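Local coordinates for protein transcriptional regulator (Enterococcus faecalis, PDB 3QFI) that is of unknown function but belongs to the LytR-CpsA-Psr family, probably as a regulator, with a mixed central beta sheet and surrounding helices, at residues I60-N73 with F85-L99. Sequence-based numbering, arbitrary orientation.
Sequences ISLDRDILTDIVGN and FGGAEMAINTVQELL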
# COMPACT_ATOMS: atom_id res chain seq x y z
N ILE A 60 2.71 -4.10 -0.65
CA ILE A 60 3.12 -3.67 -1.97
C ILE A 60 2.90 -2.17 -2.10
O ILE A 60 1.77 -1.69 -2.12
CB ILE A 60 2.29 -4.42 -3.07
CG1 ILE A 60 3.21 -5.25 -3.96
CG2 ILE A 60 1.54 -3.45 -3.94
CD1 ILE A 60 4.15 -4.42 -4.81
N SER A 61 3.99 -1.43 -2.14
CA SER A 61 3.94 0.00 -2.30
C SER A 61 3.75 0.30 -3.77
O SER A 61 4.40 -0.32 -4.62
CB SER A 61 5.25 0.63 -1.86
OG SER A 61 5.47 0.50 -0.47
N LEU A 62 2.86 1.24 -4.09
CA LEU A 62 2.66 1.64 -5.48
C LEU A 62 3.13 3.09 -5.64
O LEU A 62 2.58 4.00 -5.01
CB LEU A 62 1.18 1.52 -5.87
CG LEU A 62 0.66 0.08 -5.88
CD1 LEU A 62 -0.85 0.06 -5.91
CD2 LEU A 62 1.24 -0.64 -7.08
N ASP A 63 4.15 3.29 -6.46
CA ASP A 63 4.67 4.64 -6.71
C ASP A 63 3.59 5.45 -7.43
O ASP A 63 2.91 4.93 -8.31
CB ASP A 63 5.94 4.57 -7.57
CG ASP A 63 6.61 5.92 -7.73
OD1 ASP A 63 6.00 6.86 -8.29
OD2 ASP A 63 7.77 6.05 -7.29
N ARG A 64 3.45 6.72 -7.06
CA ARG A 64 2.45 7.59 -7.66
C ARG A 64 2.76 7.94 -9.11
O ARG A 64 1.86 8.32 -9.87
CB ARG A 64 2.33 8.89 -6.84
CG ARG A 64 3.58 9.79 -6.86
CD ARG A 64 3.41 11.05 -5.98
NE ARG A 64 3.27 10.69 -4.57
CZ ARG A 64 3.17 11.55 -3.56
NH1 ARG A 64 3.18 12.87 -3.77
NH2 ARG A 64 3.07 11.09 -2.32
N ASP A 65 4.02 7.83 -9.50
CA ASP A 65 4.38 8.16 -10.87
C ASP A 65 4.23 6.99 -11.84
O ASP A 65 4.57 7.10 -13.01
CB ASP A 65 5.81 8.70 -10.90
CG ASP A 65 5.98 9.94 -10.04
OD1 ASP A 65 7.02 10.06 -9.36
OD2 ASP A 65 5.06 10.80 -10.05
N ILE A 66 3.72 5.87 -11.37
CA ILE A 66 3.59 4.74 -12.26
C ILE A 66 2.58 5.02 -13.38
O ILE A 66 1.49 5.56 -13.14
CB ILE A 66 3.20 3.47 -11.48
CG1 ILE A 66 4.34 3.14 -10.49
CG2 ILE A 66 2.95 2.32 -12.44
CD1 ILE A 66 4.19 1.84 -9.75
N LEU A 67 2.97 4.70 -14.60
CA LEU A 67 2.09 4.93 -15.75
C LEU A 67 1.26 3.69 -16.01
O LEU A 67 1.81 2.60 -16.17
CB LEU A 67 2.92 5.26 -16.99
CG LEU A 67 2.19 5.70 -18.24
CD1 LEU A 67 1.51 7.06 -18.00
CD2 LEU A 67 3.19 5.81 -19.39
N THR A 68 -0.06 3.86 -16.05
CA THR A 68 -0.97 2.75 -16.30
C THR A 68 -2.30 3.22 -16.88
O THR A 68 -2.50 4.41 -17.13
CB THR A 68 -1.28 1.97 -15.00
OG1 THR A 68 -1.61 2.88 -13.94
CG2 THR A 68 -0.10 1.13 -14.59
N ASP A 69 -3.21 2.29 -17.11
CA ASP A 69 -4.49 2.68 -17.63
C ASP A 69 -5.31 3.14 -16.43
O ASP A 69 -5.28 2.50 -15.36
CB ASP A 69 -5.16 1.50 -18.34
CG ASP A 69 -4.51 1.19 -19.67
OD1 ASP A 69 -4.42 2.12 -20.50
OD2 ASP A 69 -4.08 0.03 -19.90
N ILE A 70 -5.98 4.27 -16.57
CA ILE A 70 -6.81 4.79 -15.50
C ILE A 70 -8.19 4.24 -15.79
O ILE A 70 -8.97 4.88 -16.48
CB ILE A 70 -6.89 6.33 -15.53
CG1 ILE A 70 -5.49 6.94 -15.57
CG2 ILE A 70 -7.65 6.82 -14.29
CD1 ILE A 70 -4.65 6.70 -14.33
N VAL A 71 -8.48 3.06 -15.26
CA VAL A 71 -9.76 2.41 -15.52
C VAL A 71 -10.95 3.32 -15.22
O VAL A 71 -11.13 3.81 -14.11
CB VAL A 71 -9.86 1.07 -14.73
CG1 VAL A 71 -11.16 0.34 -15.06
CG2 VAL A 71 -8.68 0.18 -15.09
N GLY A 72 -11.78 3.53 -16.23
CA GLY A 72 -12.91 4.40 -16.04
C GLY A 72 -12.68 5.79 -16.63
O GLY A 72 -13.65 6.47 -16.95
N ASN A 73 -11.43 6.22 -16.77
CA ASN A 73 -11.16 7.55 -17.33
C ASN A 73 -10.82 7.47 -18.84
O ASN A 73 -10.73 8.49 -19.53
CB ASN A 73 -10.02 8.24 -16.57
CG ASN A 73 -10.02 9.75 -16.74
OD1 ASN A 73 -10.97 10.44 -16.36
ND2 ASN A 73 -8.94 10.28 -17.32
N PHE A 85 -9.27 11.64 -9.72
CA PHE A 85 -10.24 11.75 -10.81
C PHE A 85 -11.57 11.06 -10.53
O PHE A 85 -12.64 11.58 -10.88
CB PHE A 85 -9.64 11.19 -12.11
CG PHE A 85 -8.63 12.10 -12.76
CD1 PHE A 85 -7.91 11.67 -13.87
CD2 PHE A 85 -8.43 13.39 -12.28
CE1 PHE A 85 -7.00 12.53 -14.50
CE2 PHE A 85 -7.53 14.25 -12.90
CZ PHE A 85 -6.81 13.82 -14.01
N GLY A 86 -11.51 9.88 -9.90
CA GLY A 86 -12.73 9.13 -9.61
C GLY A 86 -12.85 8.55 -8.21
O GLY A 86 -13.58 7.58 -7.99
N GLY A 87 -12.14 9.15 -7.26
CA GLY A 87 -12.19 8.68 -5.89
C GLY A 87 -11.83 7.22 -5.70
O GLY A 87 -11.26 6.59 -6.57
N ALA A 88 -12.20 6.70 -4.54
CA ALA A 88 -11.95 5.32 -4.14
C ALA A 88 -12.20 4.26 -5.20
O ALA A 88 -11.43 3.31 -5.35
CB ALA A 88 -12.77 5.01 -2.90
N GLU A 89 -13.30 4.42 -5.93
CA GLU A 89 -13.69 3.46 -6.96
C GLU A 89 -12.66 3.39 -8.08
O GLU A 89 -12.15 2.31 -8.39
CB GLU A 89 -15.04 3.86 -7.54
CG GLU A 89 -15.55 2.92 -8.61
CD GLU A 89 -16.33 3.65 -9.69
OE1 GLU A 89 -15.70 4.44 -10.44
OE2 GLU A 89 -17.57 3.44 -9.78
N MET A 90 -12.37 4.53 -8.71
CA MET A 90 -11.42 4.55 -9.81
C MET A 90 -10.05 4.04 -9.37
O MET A 90 -9.37 3.39 -10.17
CB MET A 90 -11.31 5.96 -10.39
CG MET A 90 -10.51 6.08 -11.68
SD MET A 90 -11.03 7.54 -12.62
CE MET A 90 -12.64 6.91 -13.18
N ALA A 91 -9.65 4.31 -8.13
CA ALA A 91 -8.34 3.83 -7.65
C ALA A 91 -8.34 2.32 -7.50
O ALA A 91 -7.42 1.64 -7.98
CB ALA A 91 -8.00 4.47 -6.31
N ILE A 92 -9.36 1.78 -6.84
CA ILE A 92 -9.46 0.35 -6.67
C ILE A 92 -9.43 -0.36 -8.02
O ILE A 92 -8.67 -1.30 -8.21
CB ILE A 92 -10.76 -0.05 -5.95
CG1 ILE A 92 -10.76 0.48 -4.52
CG2 ILE A 92 -10.91 -1.54 -5.96
CD1 ILE A 92 -12.10 0.31 -3.81
N ASN A 93 -10.24 0.10 -8.97
CA ASN A 93 -10.25 -0.54 -10.28
C ASN A 93 -8.90 -0.48 -11.00
O ASN A 93 -8.42 -1.50 -11.48
CB ASN A 93 -11.35 0.07 -11.16
CG ASN A 93 -12.75 -0.39 -10.75
OD1 ASN A 93 -13.72 -0.14 -11.45
ND2 ASN A 93 -12.84 -1.05 -9.61
N THR A 94 -8.30 0.71 -11.04
CA THR A 94 -7.01 0.95 -11.68
C THR A 94 -5.93 0.03 -11.10
O THR A 94 -5.15 -0.56 -11.85
CB THR A 94 -6.59 2.45 -11.51
OG1 THR A 94 -7.32 3.23 -12.46
CG2 THR A 94 -5.10 2.65 -11.71
N VAL A 95 -5.89 -0.08 -9.78
CA VAL A 95 -4.93 -0.96 -9.15
C VAL A 95 -5.27 -2.43 -9.49
O VAL A 95 -4.36 -3.22 -9.72
CB VAL A 95 -4.91 -0.74 -7.61
CG1 VAL A 95 -4.01 -1.76 -6.96
CG2 VAL A 95 -4.40 0.67 -7.29
N GLN A 96 -6.56 -2.79 -9.52
CA GLN A 96 -7.00 -4.17 -9.84
C GLN A 96 -6.55 -4.61 -11.23
O GLN A 96 -6.39 -5.80 -11.48
CB GLN A 96 -8.53 -4.33 -9.78
CG GLN A 96 -9.16 -4.61 -8.40
CD GLN A 96 -10.62 -5.11 -8.49
OE1 GLN A 96 -11.43 -4.57 -9.24
NE2 GLN A 96 -10.96 -6.12 -7.69
N GLU A 97 -6.38 -3.64 -12.13
CA GLU A 97 -5.93 -3.94 -13.49
C GLU A 97 -4.40 -3.97 -13.52
O GLU A 97 -3.81 -4.76 -14.24
CB GLU A 97 -6.44 -2.88 -14.48
CG GLU A 97 -7.88 -3.07 -14.98
CD GLU A 97 -8.08 -4.36 -15.80
OE1 GLU A 97 -8.13 -5.45 -15.19
OE2 GLU A 97 -8.18 -4.26 -17.04
N LEU A 98 -3.77 -3.10 -12.74
CA LEU A 98 -2.32 -3.03 -12.68
C LEU A 98 -1.71 -4.30 -12.11
O LEU A 98 -0.79 -4.87 -12.68
CB LEU A 98 -1.89 -1.82 -11.83
CG LEU A 98 -0.38 -1.64 -11.56
CD1 LEU A 98 0.38 -1.58 -12.87
CD2 LEU A 98 -0.15 -0.37 -10.77
N LEU A 99 -2.23 -4.76 -10.98
CA LEU A 99 -1.71 -5.95 -10.33
C LEU A 99 -2.39 -7.23 -10.81
O LEU A 99 -2.04 -8.32 -10.39
CB LEU A 99 -1.87 -5.83 -8.82
CG LEU A 99 -1.31 -4.53 -8.25
CD1 LEU A 99 -1.61 -4.47 -6.76
CD2 LEU A 99 0.20 -4.46 -8.51
O HOH W 1 -4.25 -0.09 -14.30
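L62 and L98 run antiparallel past one another at the buried centre of this contact, CD2 against CD2 at 4.0 Å. With CG anti to the carbonyl carbon (chi1 -66°), L62 slants its other methyl, CD1, across V95, 3.8 Å from CG1. I60 extends the apolar row to L99, which also touches V47 of the neighbouring strand 44-51. L98 CD1 turns to the methyl CG2 of T68, which CD2 also touches. In this LytR-CpsA-Psr fold the helix packs against the end of strand 56-62 of the mixed sheet and, past the type I beta turn D63-I66, against strand 67-70 of a small two-stranded sheet; the N-to-C directions of strand 67-70 and helix segment 85-98 lie 123° apart. Further out, M90, bent at chi3 (-73°), lays its thioether perpendicular to I70, SD 3.8 Å from CG2, and brings CE against the carbonyl carbon of G72. V71 packs CG2 on E97 CG and CG1 on N93 CB (3.9 Å), its carbonyl O against M90 CG. The polar edge centres on T94: its OG1 donates to M90 O at 3.1 Å, from the face opposite T94 N, and weakly accepts V71 N at 3.0 Å. One water donates to both D69 O and T94 O, the latter at 2.7 Å, bridging strand and helix.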